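Local coordinates for protein pullulanase (Bacillus acidopullulyticus, PDB 2WAN) that hydrolyses alpha-1,6-glucosidic linkages in pullulan and, as a starch-debranching enzyme related to the alpha-amylases, probably those at the branch points of starch polysaccharides, at residues F699-P704 with A746-D751; D742-S747 with A754-M759; N682-N685 with N690-D693; R784-G787 with N791-N794. All coordinates share one frame; numbering follows the deposited sequence.

Interaction 1: F699-P704 with A746-D751; sequences FATGDP and ASNPSD
Asn-748 meets Thr-701 just past the end of helix 740-747, where a type I turn from Asn-748 to Asp-751 is tied to the loop between helices 681-688 and 707-714. Both pieces belong to the catalytic (beta/alpha)8 barrel: the loop follows its sixth strand, 677-679, and the helix its seventh, 728-730. The amide of Asn-748 carries the contact. ND2 gives one hydrogen to Thr-701 O at 2.9 Å in an almost perfectly straight bond (179°), with the acceptor lying in the amide plane. Its other hydrogen goes to Asp-751 OD2, 3.0 Å from ND2, from the anti side and tilted well out of the plane of a carboxylate whose OD1 pairs with Lys-876. On the far end of the amide, Asn-748 OD1 accepts from Ser-747 OG at 2.6 Å, in the carbonyl plane, and lies 3.4 Å from Thr-701 CB. Three bonds thus fix the rotation of a buried group. With CG beside its own backbone N (chi1 -63°), the amide reaches across to the loop while the Asn-748 carbonyl O still closes the turn, accepting from Asp-751 N. A leucine here would probably leave Thr-701 O without this donor, cost the Ser-747 hydroxyl its short bond to OD1 and bury an apolar branch among polar atoms. Beside the direct bond, the two hydroxyls stand too far apart to bond and share a water instead. Thr-701 OG1, also bonded to Gly-698 N, lies 2.6 Å from this water, which donates to Ser-747 OG at 2.9 Å.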
loop_
_atom_site.group_PDB
_atom_site.type_symbol
_atom_site.label_atom_id
_atom_site.label_comp_id
_atom_site.label_asym_id
_atom_site.label_seq_id
_atom_site.Cartn_x
_atom_site.Cartn_y
_atom_site.Cartn_z
ATOM N N PHE A 699 -15.017 -22.383 2.814
ATOM C CA PHE A 699 -14.883 -23.369 3.891
ATOM C C PHE A 699 -15.956 -23.225 4.980
ATOM O O PHE A 699 -16.532 -24.216 5.432
ATOM C CB PHE A 699 -13.477 -23.256 4.518
ATOM C CG PHE A 699 -13.210 -24.269 5.595
ATOM C CD1 PHE A 699 -12.992 -25.603 5.270
ATOM C CD2 PHE A 699 -13.165 -23.886 6.944
ATOM C CE1 PHE A 699 -12.750 -26.546 6.266
ATOM C CE2 PHE A 699 -12.892 -24.820 7.949
ATOM C CZ PHE A 699 -12.689 -26.156 7.600
ATOM N N ALA A 700 -16.211 -21.994 5.420
ATOM C CA ALA A 700 -17.134 -21.793 6.535
ATOM C C ALA A 700 -18.600 -22.015 6.142
ATOM O O ALA A 700 -19.433 -22.252 7.016
ATOM C CB ALA A 700 -16.956 -20.390 7.152
ATOM N N THR A 701 -18.888 -21.951 4.837
ATOM C CA THR A 701 -20.278 -21.835 4.351
ATOM C C THR A 701 -20.715 -22.904 3.338
ATOM O O THR A 701 -21.796 -22.805 2.735
ATOM C CB THR A 701 -20.535 -20.454 3.728
ATOM O OG1 THR A 701 -19.524 -20.178 2.743
ATOM C CG2 THR A 701 -20.536 -19.370 4.814
ATOM N N GLY A 702 -19.891 -23.930 3.172
ATOM C CA GLY A 702 -20.351 -25.122 2.457
ATOM C C GLY A 702 -19.515 -25.622 1.300
ATOM O O GLY A 702 -19.749 -26.736 0.828
ATOM N N ASP A 703 -18.554 -24.827 0.823
ATOM C CA ASP A 703 -17.700 -25.296 -0.257
ATOM C C ASP A 703 -16.773 -26.395 0.263
ATOM O O ASP A 703 -16.170 -26.229 1.310
ATOM C CB ASP A 703 -16.901 -24.145 -0.873
ATOM C CG ASP A 703 -16.100 -24.586 -2.083
ATOM O OD1 ASP A 703 -15.036 -25.214 -1.915
ATOM O OD2 ASP A 703 -16.547 -24.302 -3.208
ATOM N N PRO A 704 -16.657 -27.524 -0.472
ATOM C CA PRO A 704 -15.881 -28.645 0.076
ATOM C C PRO A 704 -14.420 -28.690 -0.365
ATOM O O PRO A 704 -13.709 -29.622 -0.006
ATOM C CB PRO A 704 -16.622 -29.872 -0.486
ATOM C CG PRO A 704 -17.074 -29.402 -1.851
ATOM C CD PRO A 704 -17.449 -27.924 -1.656
ATOM N N ALA A 746 -26.247 -13.689 1.056
ATOM C CA ALA A 746 -26.106 -13.855 -0.397
ATOM C C ALA A 746 -25.706 -15.262 -0.849
ATOM O O ALA A 746 -26.240 -15.760 -1.847
ATOM C CB ALA A 746 -25.143 -12.812 -0.967
ATOM N N SER A 747 -24.775 -15.910 -0.141
ATOM C CA SER A 747 -24.275 -17.220 -0.580
ATOM C C SER A 747 -25.072 -18.391 -0.027
ATOM O O SER A 747 -25.029 -19.481 -0.583
ATOM C CB SER A 747 -22.792 -17.386 -0.223
ATOM O OG SER A 747 -22.581 -17.348 1.181
ATOM N N ASN A 748 -25.784 -18.150 1.078
ATOM C CA ASN A 748 -26.525 -19.191 1.794
ATOM C C ASN A 748 -27.964 -18.748 2.117
ATOM O O ASN A 748 -28.411 -18.861 3.246
ATOM C CB ASN A 748 -25.801 -19.570 3.089
ATOM C CG ASN A 748 -24.423 -20.184 2.843
ATOM O OD1 ASN A 748 -23.500 -19.514 2.365
ATOM N ND2 ASN A 748 -24.284 -21.466 3.167
ATOM N N PRO A 749 -28.708 -18.272 1.103
ATOM C CA PRO A 749 -30.048 -17.720 1.343
ATOM C C PRO A 749 -31.054 -18.721 1.927
ATOM O O PRO A 749 -31.978 -18.311 2.650
ATOM C CB PRO A 749 -30.487 -17.252 -0.053
ATOM C CG PRO A 749 -29.690 -18.084 -1.007
ATOM C CD PRO A 749 -28.350 -18.253 -0.330
ATOM N N SER A 750 -30.860 -20.011 1.643
ATOM C CA SER A 750 -31.759 -21.076 2.113
ATOM C C SER A 750 -31.444 -21.593 3.523
ATOM O O SER A 750 -32.197 -22.393 4.073
ATOM C CB SER A 750 -31.730 -22.267 1.145
ATOM O OG SER A 750 -32.021 -21.843 -0.173
ATOM N N ASP A 751 -30.313 -21.177 4.095
ATOM C CA ASP A 751 -29.951 -21.651 5.420
ATOM C C ASP A 751 -30.649 -20.835 6.496
ATOM O O ASP A 751 -30.965 -19.660 6.282
ATOM C CB ASP A 751 -28.428 -21.644 5.584
ATOM C CG ASP A 751 -27.784 -22.818 4.874
ATOM O OD1 ASP A 751 -28.106 -23.960 5.252
ATOM O OD2 ASP A 751 -26.978 -22.610 3.937
HETATM O O HOH W 1 -19.725 -17.724 1.794
#

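Interaction 2: D742-S747 with A754-M759; sequences DKILAS and ADRIKM
Ile-744 and Leu-745 pack on Arg-756 and Met-759 in a largely apolar helix-to-helix contact between consecutive helices of the catalytic barrel, 740-747 and 753-769, with no hydrogen bond across it. The short axes pass 10.3 Å apart, and their directions run at 123°, a steep crossing nearer perpendicular than antiparallel; a short loop joins the two helices. Ile-744 fills the middle. Its CG2 branch, anti to the backbone N, lies against the aliphatic shaft of Arg-756, nearest at CG (3.6 Å), and the two side chains slide past each other in opposite directions. The longer branch goes the other way: Ile-744 CD1 comes within 4.1 Å of Met-759 CB, while the end of the methionine heads off toward Asn-748 and Asp-751. Further out, Leu-745 lays CD2 over one face of the Arg-756 guanidinium, 3.4 Å from NH1. A bend at chi3 (-76°) folds the arginine into this position. The bond from its NE to Asp-751 O, in the connecting loop, fixes the head, while its methylenes serve Ile-744 as apolar surface. Trp-741, earlier on helix 740-747, touches Arg-756 and Ile-757 as well. Taken in chain order, the pair lies on the crossover from barrel strand 728-730 to strand 773-777; Thr-701, from the loop before helix 707-714, packs against Ile-744.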
loop_
_atom_site.group_PDB
_atom_site.type_symbol
_atom_site.label_atom_id
_atom_site.label_comp_id
_atom_site.label_asym_id
_atom_site.label_seq_id
_atom_site.Cartn_x
_atom_site.Cartn_y
_atom_site.Cartn_z
ATOM N N ASP A 742 -24.100 -10.044 5.650
ATOM C CA ASP A 742 -24.689 -9.783 4.329
ATOM C C ASP A 742 -24.173 -10.779 3.292
ATOM O O ASP A 742 -24.942 -11.265 2.451
ATOM C CB ASP A 742 -24.369 -8.358 3.888
ATOM C CG ASP A 742 -25.143 -7.307 4.673
ATOM O OD1 ASP A 742 -25.932 -7.659 5.573
ATOM O OD2 ASP A 742 -24.966 -6.119 4.376
ATOM N N LYS A 743 -22.874 -11.063 3.347
ATOM C CA LYS A 743 -22.241 -12.016 2.420
ATOM C C LYS A 743 -22.864 -13.406 2.540
ATOM O O LYS A 743 -23.150 -14.049 1.524
ATOM C CB LYS A 743 -20.728 -12.091 2.682
ATOM C CG LYS A 743 -20.028 -13.315 2.112
ATOM C CD LYS A 743 -20.041 -13.355 0.578
ATOM C CE LYS A 743 -19.807 -14.784 0.096
ATOM N NZ LYS A 743 -19.810 -14.877 -1.416
ATOM N N ILE A 744 -23.068 -13.858 3.779
ATOM C CA ILE A 744 -23.618 -15.191 4.017
ATOM C C ILE A 744 -25.108 -15.242 3.608
ATOM O O ILE A 744 -25.579 -16.271 3.121
ATOM C CB ILE A 744 -23.386 -15.668 5.464
ATOM C CG1 ILE A 744 -21.881 -15.884 5.716
ATOM C CG2 ILE A 744 -24.200 -16.974 5.742
ATOM C CD1 ILE A 744 -21.545 -16.224 7.158
ATOM N N LEU A 745 -25.833 -14.145 3.786
ATOM C CA LEU A 745 -27.213 -14.052 3.250
ATOM C C LEU A 745 -27.251 -14.237 1.734
ATOM O O LEU A 745 -28.174 -14.869 1.189
ATOM C CB LEU A 745 -27.840 -12.708 3.614
ATOM C CG LEU A 745 -28.606 -12.690 4.929
ATOM C CD1 LEU A 745 -28.746 -11.249 5.417
ATOM C CD2 LEU A 745 -29.996 -13.382 4.770
ATOM N N ALA A 746 -26.247 -13.689 1.056
ATOM C CA ALA A 746 -26.106 -13.855 -0.397
ATOM C C ALA A 746 -25.706 -15.262 -0.849
ATOM O O ALA A 746 -26.240 -15.760 -1.847
ATOM C CB ALA A 746 -25.143 -12.812 -0.967
ATOM N N SER A 747 -24.775 -15.910 -0.141
ATOM C CA SER A 747 -24.275 -17.220 -0.580
ATOM C C SER A 747 -25.072 -18.391 -0.027
ATOM O O SER A 747 -25.029 -19.481 -0.583
ATOM C CB SER A 747 -22.792 -17.386 -0.223
ATOM O OG SER A 747 -22.581 -17.348 1.181
ATOM N N ALA A 754 -30.091 -19.480 12.512
ATOM C CA ALA A 754 -29.238 -20.162 13.489
ATOM C C ALA A 754 -27.994 -20.740 12.824
ATOM O O ALA A 754 -26.880 -20.618 13.350
ATOM C CB ALA A 754 -30.017 -21.279 14.213
ATOM N N ASP A 755 -28.165 -21.370 11.669
ATOM C CA ASP A 755 -27.003 -21.942 10.969
ATOM C C ASP A 755 -26.103 -20.873 10.395
ATOM O O ASP A 755 -24.877 -21.025 10.408
ATOM C CB ASP A 755 -27.434 -22.921 9.875
ATOM C CG ASP A 755 -27.858 -24.264 10.429
ATOM O OD1 ASP A 755 -27.595 -24.535 11.613
ATOM O OD2 ASP A 755 -28.461 -25.062 9.664
ATOM N N ARG A 756 -26.698 -19.797 9.874
ATOM C CA ARG A 756 -25.890 -18.682 9.339
ATOM C C ARG A 756 -25.056 -18.018 10.443
ATOM O O ARG A 756 -23.897 -17.638 10.197
ATOM C CB ARG A 756 -26.764 -17.700 8.541
ATOM C CG ARG A 756 -27.200 -18.317 7.186
ATOM C CD ARG A 756 -28.039 -17.356 6.331
ATOM N NE ARG A 756 -29.417 -17.221 6.802
ATOM C CZ ARG A 756 -29.922 -16.130 7.369
ATOM N NH1 ARG A 756 -29.155 -15.063 7.563
ATOM N NH2 ARG A 756 -31.199 -16.105 7.752
ATOM N N ILE A 757 -25.626 -17.911 11.649
ATOM C CA ILE A 757 -24.857 -17.406 12.808
ATOM C C ILE A 757 -23.649 -18.328 13.075
ATOM O O ILE A 757 -22.503 -17.863 13.268
ATOM C CB ILE A 757 -25.725 -17.267 14.082
ATOM C CG1 ILE A 757 -26.686 -16.078 13.950
ATOM C CG2 ILE A 757 -24.834 -17.123 15.319
ATOM C CD1 ILE A 757 -27.729 -15.974 15.025
ATOM N N LYS A 758 -23.886 -19.641 13.056
ATOM C CA LYS A 758 -22.788 -20.589 13.251
ATOM C C LYS A 758 -21.683 -20.463 12.200
ATOM O O LYS A 758 -20.500 -20.521 12.547
ATOM C CB LYS A 758 -23.314 -22.036 13.287
ATOM C CG LYS A 758 -24.199 -22.320 14.497
ATOM C CD LYS A 758 -24.676 -23.772 14.455
ATOM C CE LYS A 758 -25.501 -24.115 15.684
ATOM N NZ LYS A 758 -26.026 -25.502 15.552
ATOM N N MET A 759 -22.062 -20.283 10.930
ATOM C CA MET A 759 -21.092 -20.114 9.840
ATOM C C MET A 759 -20.239 -18.849 10.011
ATOM O O MET A 759 -19.027 -18.889 9.809
ATOM C CB MET A 759 -21.788 -20.088 8.484
ATOM C CG MET A 759 -22.484 -21.393 8.134
ATOM S SD MET A 759 -23.430 -21.146 6.591
ATOM C CE MET A 759 -24.511 -22.609 6.652
#

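Interaction 3: N682-N685 with N690-D693; sequences NIRN and NVFD
Asn-690 comes first, its backbone set close to Asn-685 on helix 681-688: its CA lies 3.5 Å from Asn-685 OD1. At Val-691 the contact becomes polar and apolar at once. Its backbone N gives a weak bond to Asn-685 OD1, 3.3 Å long and bent to 128°. That oxygen has a stronger donor on the helix itself, since Arg-684 NH2 reaches it at 2.9 Å. The oxygen lies near the guanidinium plane, at its edge, whereas the nitrogen sits above the plane of the asparagine carbonyl. Val-691 then presses its side chain on the same guanidinium: CB and CG1 both come to 3.4 Å from Arg-684 NH2. With chi1 at 66°, CG1 is tucked between the backbone N and the carbonyl carbon, and CG2 falls over the rim of one guanidinium face. Arg-684 bends at chi3 to come here, and its NH1 is bonded to Tyr-731 OH, so the head is gripped from two directions; a glycerol lies about 3 Å from this side chain. Past Phe-692, Asp-693 N returns to Asn-690 O at 3.3 Å. That bond closes a type I beta turn, here the reversal of the chain after a helix, in the long excursion that follows the sixth strand, 677-679, of an alpha-amylase-type (beta/alpha)8 barrel.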
loop_
_atom_site.group_PDB
_atom_site.type_symbol
_atom_site.label_atom_id
_atom_site.label_comp_id
_atom_site.label_asym_id
_atom_site.label_seq_id
_atom_site.Cartn_x
_atom_site.Cartn_y
_atom_site.Cartn_z
ATOM N N ASN A 682 -5.849 -14.866 0.244
ATOM C CA ASN A 682 -5.956 -16.328 0.060
ATOM C C ASN A 682 -6.820 -16.982 1.146
ATOM O O ASN A 682 -7.736 -17.765 0.843
ATOM C CB ASN A 682 -4.586 -17.012 0.009
ATOM C CG ASN A 682 -3.777 -16.644 -1.229
ATOM O OD1 ASN A 682 -4.297 -16.048 -2.183
ATOM N ND2 ASN A 682 -2.497 -17.017 -1.222
ATOM N N ILE A 683 -6.533 -16.675 2.411
ATOM C CA ILE A 683 -7.362 -17.236 3.489
ATOM C C ILE A 683 -8.810 -16.662 3.438
ATOM O O ILE A 683 -9.773 -17.387 3.685
ATOM C CB ILE A 683 -6.681 -17.117 4.884
ATOM C CG1 ILE A 683 -7.294 -18.130 5.873
ATOM C CG2 ILE A 683 -6.709 -15.658 5.406
ATOM C CD1 ILE A 683 -6.755 -17.987 7.348
ATOM N N ARG A 684 -8.946 -15.381 3.093
ATOM C CA ARG A 684 -10.247 -14.725 2.941
ATOM C C ARG A 684 -11.102 -15.457 1.904
ATOM O O ARG A 684 -12.245 -15.845 2.177
ATOM C CB ARG A 684 -10.054 -13.266 2.499
ATOM C CG ARG A 684 -11.338 -12.433 2.521
ATOM C CD ARG A 684 -11.247 -11.245 1.552
ATOM N NE ARG A 684 -11.214 -11.680 0.140
ATOM C CZ ARG A 684 -10.585 -11.043 -0.851
ATOM N NH1 ARG A 684 -9.909 -9.916 -0.647
ATOM N NH2 ARG A 684 -10.612 -11.555 -2.066
ATOM N N ASN A 685 -10.535 -15.667 0.721
ATOM C CA ASN A 685 -11.271 -16.391 -0.330
ATOM C C ASN A 685 -11.553 -17.826 0.085
ATOM O O ASN A 685 -12.626 -18.368 -0.215
ATOM C CB ASN A 685 -10.517 -16.370 -1.659
ATOM C CG ASN A 685 -10.581 -15.012 -2.363
ATOM O OD1 ASN A 685 -11.542 -14.251 -2.233
ATOM N ND2 ASN A 685 -9.564 -14.736 -3.150
ATOM N N ASN A 690 -14.650 -16.805 -3.491
ATOM C CA ASN A 690 -14.007 -15.724 -4.244
ATOM C C ASN A 690 -14.811 -14.431 -4.184
ATOM O O ASN A 690 -16.044 -14.454 -4.251
ATOM C CB ASN A 690 -13.740 -16.120 -5.710
ATOM C CG ASN A 690 -12.818 -15.122 -6.425
ATOM O OD1 ASN A 690 -11.604 -15.334 -6.520
ATOM N ND2 ASN A 690 -13.387 -14.023 -6.905
ATOM N N VAL A 691 -14.097 -13.314 -4.042
ATOM C CA VAL A 691 -14.695 -11.997 -3.865
ATOM C C VAL A 691 -15.566 -11.549 -5.057
ATOM O O VAL A 691 -16.504 -10.786 -4.870
ATOM C CB VAL A 691 -13.610 -10.926 -3.518
ATOM C CG1 VAL A 691 -12.634 -10.702 -4.688
ATOM C CG2 VAL A 691 -14.244 -9.606 -3.066
ATOM N N PHE A 692 -15.270 -12.049 -6.257
ATOM C CA PHE A 692 -16.033 -11.671 -7.463
ATOM C C PHE A 692 -17.463 -12.223 -7.494
ATOM O O PHE A 692 -18.356 -11.616 -8.097
ATOM C CB PHE A 692 -15.275 -12.057 -8.753
ATOM C CG PHE A 692 -16.164 -12.135 -9.979
ATOM C CD1 PHE A 692 -16.535 -13.373 -10.510
ATOM C CD2 PHE A 692 -16.667 -10.976 -10.571
ATOM C CE1 PHE A 692 -17.378 -13.452 -11.619
ATOM C CE2 PHE A 692 -17.509 -11.045 -11.679
ATOM C CZ PHE A 692 -17.860 -12.283 -12.205
ATOM N N ASP A 693 -17.677 -13.368 -6.856
ATOM C CA ASP A 693 -18.961 -14.045 -6.898
ATOM C C ASP A 693 -19.698 -13.906 -5.555
ATOM O O ASP A 693 -19.336 -14.540 -4.563
ATOM C CB ASP A 693 -18.746 -15.517 -7.280
ATOM C CG ASP A 693 -20.053 -16.300 -7.411
ATOM O OD1 ASP A 693 -21.142 -15.716 -7.238
ATOM O OD2 ASP A 693 -19.990 -17.520 -7.680
#

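Interaction 4: R784-G787 with N791-N794; sequences RTKG and NSYN
One direct hydrogen bond joins the two segments: Lys-786 NZ donates to Ser-792 OG at 3.1 Å. The hydroxyl has a further partner in Asn-800 OD1, so the serine oxygen links the lysine to helix 797-800. Van der Waals contact accompanies the bond. The lysine chain is fully extended beyond CG, and its last methylenes pass alongside the serine, with CD and CE each 3.5 Å from Ser-792 OG. The serine oxygen stands between its own backbone N and carbonyl carbon (chi1 60°), which turns it toward the lysine. Both segments lie in the loop after strand 773-777, the eighth and last strand of the (beta/alpha)8 barrel, and this contact closes a bend of that loop upon itself. Water adds a second, looser connection: a water accepts from Ser-792 N at 3.1 Å and, weakly, from Lys-786 NZ. A methionine in place of Lys-786 would still run past the serine but is likely to leave both Ser-792 OG and the water without this donor, and to take a positive charge from a buried spot. Other bonds shape the segment that presents the lysine. Thr-785 OG1 accepts from Gly-787 N, 3.1 Å away at an angle of 156°, forming an ST turn. Gly-787 itself has positive phi (61°), and just before the turn Arg-784 sends its guanidinium to Gln-777 OE1 through NH1 and to Asn-800 O through NH2.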
loop_
_atom_site.group_PDB
_atom_site.type_symbol
_atom_site.label_atom_id
_atom_site.label_comp_id
_atom_site.label_asym_id
_atom_site.label_seq_id
_atom_site.Cartn_x
_atom_site.Cartn_y
_atom_site.Cartn_z
ATOM N N ARG A 784 -23.225 -6.767 12.064
ATOM C CA ARG A 784 -23.490 -5.486 11.408
ATOM C C ARG A 784 -23.899 -5.722 9.954
ATOM O O ARG A 784 -23.362 -6.605 9.288
ATOM C CB ARG A 784 -22.256 -4.584 11.499
ATOM C CG ARG A 784 -22.309 -3.314 10.659
ATOM C CD ARG A 784 -21.260 -2.351 11.187
ATOM N NE ARG A 784 -20.940 -1.240 10.290
ATOM C CZ ARG A 784 -19.998 -1.290 9.357
ATOM N NH1 ARG A 784 -19.328 -2.420 9.164
ATOM N NH2 ARG A 784 -19.728 -0.208 8.616
ATOM N N THR A 785 -24.902 -4.975 9.503
ATOM C CA THR A 785 -25.444 -5.148 8.155
ATOM C C THR A 785 -25.452 -3.812 7.410
ATOM O O THR A 785 -25.759 -2.765 8.001
ATOM C CB THR A 785 -26.880 -5.774 8.185
ATOM O OG1 THR A 785 -27.396 -5.859 6.851
ATOM C CG2 THR A 785 -27.834 -4.954 9.026
ATOM N N LYS A 786 -25.081 -3.859 6.128
ATOM C CA LYS A 786 -25.134 -2.704 5.233
ATOM C C LYS A 786 -26.300 -2.859 4.260
ATOM O O LYS A 786 -26.348 -2.192 3.214
ATOM C CB LYS A 786 -23.828 -2.575 4.439
ATOM C CG LYS A 786 -22.607 -2.223 5.329
ATOM C CD LYS A 786 -21.295 -2.225 4.574
ATOM C CE LYS A 786 -20.100 -1.815 5.501
ATOM N NZ LYS A 786 -18.845 -1.729 4.689
ATOM N N GLY A 787 -27.231 -3.743 4.603
ATOM C CA GLY A 787 -28.362 -4.032 3.708
ATOM C C GLY A 787 -27.929 -4.582 2.362
ATOM O O GLY A 787 -28.640 -4.420 1.361
ATOM N N ASN A 791 -20.015 -1.716 -1.463
ATOM C CA ASN A 791 -19.047 -0.641 -1.667
ATOM C C ASN A 791 -19.600 0.667 -1.096
ATOM O O ASN A 791 -19.984 1.601 -1.831
ATOM C CB ASN A 791 -18.692 -0.507 -3.154
ATOM C CG ASN A 791 -17.560 0.484 -3.407
ATOM O OD1 ASN A 791 -16.622 0.593 -2.617
ATOM N ND2 ASN A 791 -17.640 1.200 -4.526
ATOM N N SER A 792 -19.616 0.736 0.234
ATOM C CA SER A 792 -20.432 1.712 0.944
ATOM C C SER A 792 -19.735 3.057 1.243
ATOM O O SER A 792 -20.146 3.763 2.166
ATOM C CB SER A 792 -20.979 1.072 2.238
ATOM O OG SER A 792 -19.907 0.646 3.084
ATOM N N TYR A 793 -18.730 3.406 0.431
ATOM C CA TYR A 793 -17.819 4.556 0.662
ATOM C C TYR A 793 -18.485 5.916 0.900
ATOM O O TYR A 793 -17.959 6.753 1.644
ATOM C CB TYR A 793 -16.768 4.653 -0.470
ATOM C CG TYR A 793 -17.316 5.194 -1.772
ATOM C CD1 TYR A 793 -17.215 6.558 -2.073
ATOM C CD2 TYR A 793 -17.936 4.347 -2.700
ATOM C CE1 TYR A 793 -17.730 7.072 -3.258
ATOM C CE2 TYR A 793 -18.453 4.852 -3.902
ATOM C CZ TYR A 793 -18.342 6.213 -4.167
ATOM O OH TYR A 793 -18.841 6.726 -5.342
ATOM N N ASN A 794 -19.621 6.141 0.251
ATOM C CA ASN A 794 -20.395 7.368 0.455
ATOM C C ASN A 794 -21.874 7.095 0.777
ATOM O O ASN A 794 -22.741 7.961 0.588
ATOM C CB ASN A 794 -20.237 8.312 -0.753
ATOM C CG ASN A 794 -20.923 7.793 -2.015
ATOM O OD1 ASN A 794 -21.365 6.644 -2.080
ATOM N ND2 ASN A 794 -20.999 8.654 -3.040
HETATM O O HOH W 2 -18.298 -1.805 1.507
#

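Helix 740-747 is the hub. Interactions 1 and 2 share Ala-746 and Ser-747, their centres are about 7 Å apart, and Arg-756 NE joins them by a probable hydrogen bond to Asp-751 O (2.9 Å). Asp-742, near the start of the same helix, meets interaction 4: its OD1 is 2.6 Å from Thr-785 OG1 and its OD2 2.9 Å from Lys-786 N. Interaction 3 touches interaction 2 where Lys-743 NZ packs 3.2 Å from Asp-693 O, but its nearest atoms stay about 10 Å from interaction 4. Together the four connect excursions after barrel strands six, seven and eight; a glycerol, probably from crystallisation, lies about 3 Å from the Arg-684 side chain in interaction 3.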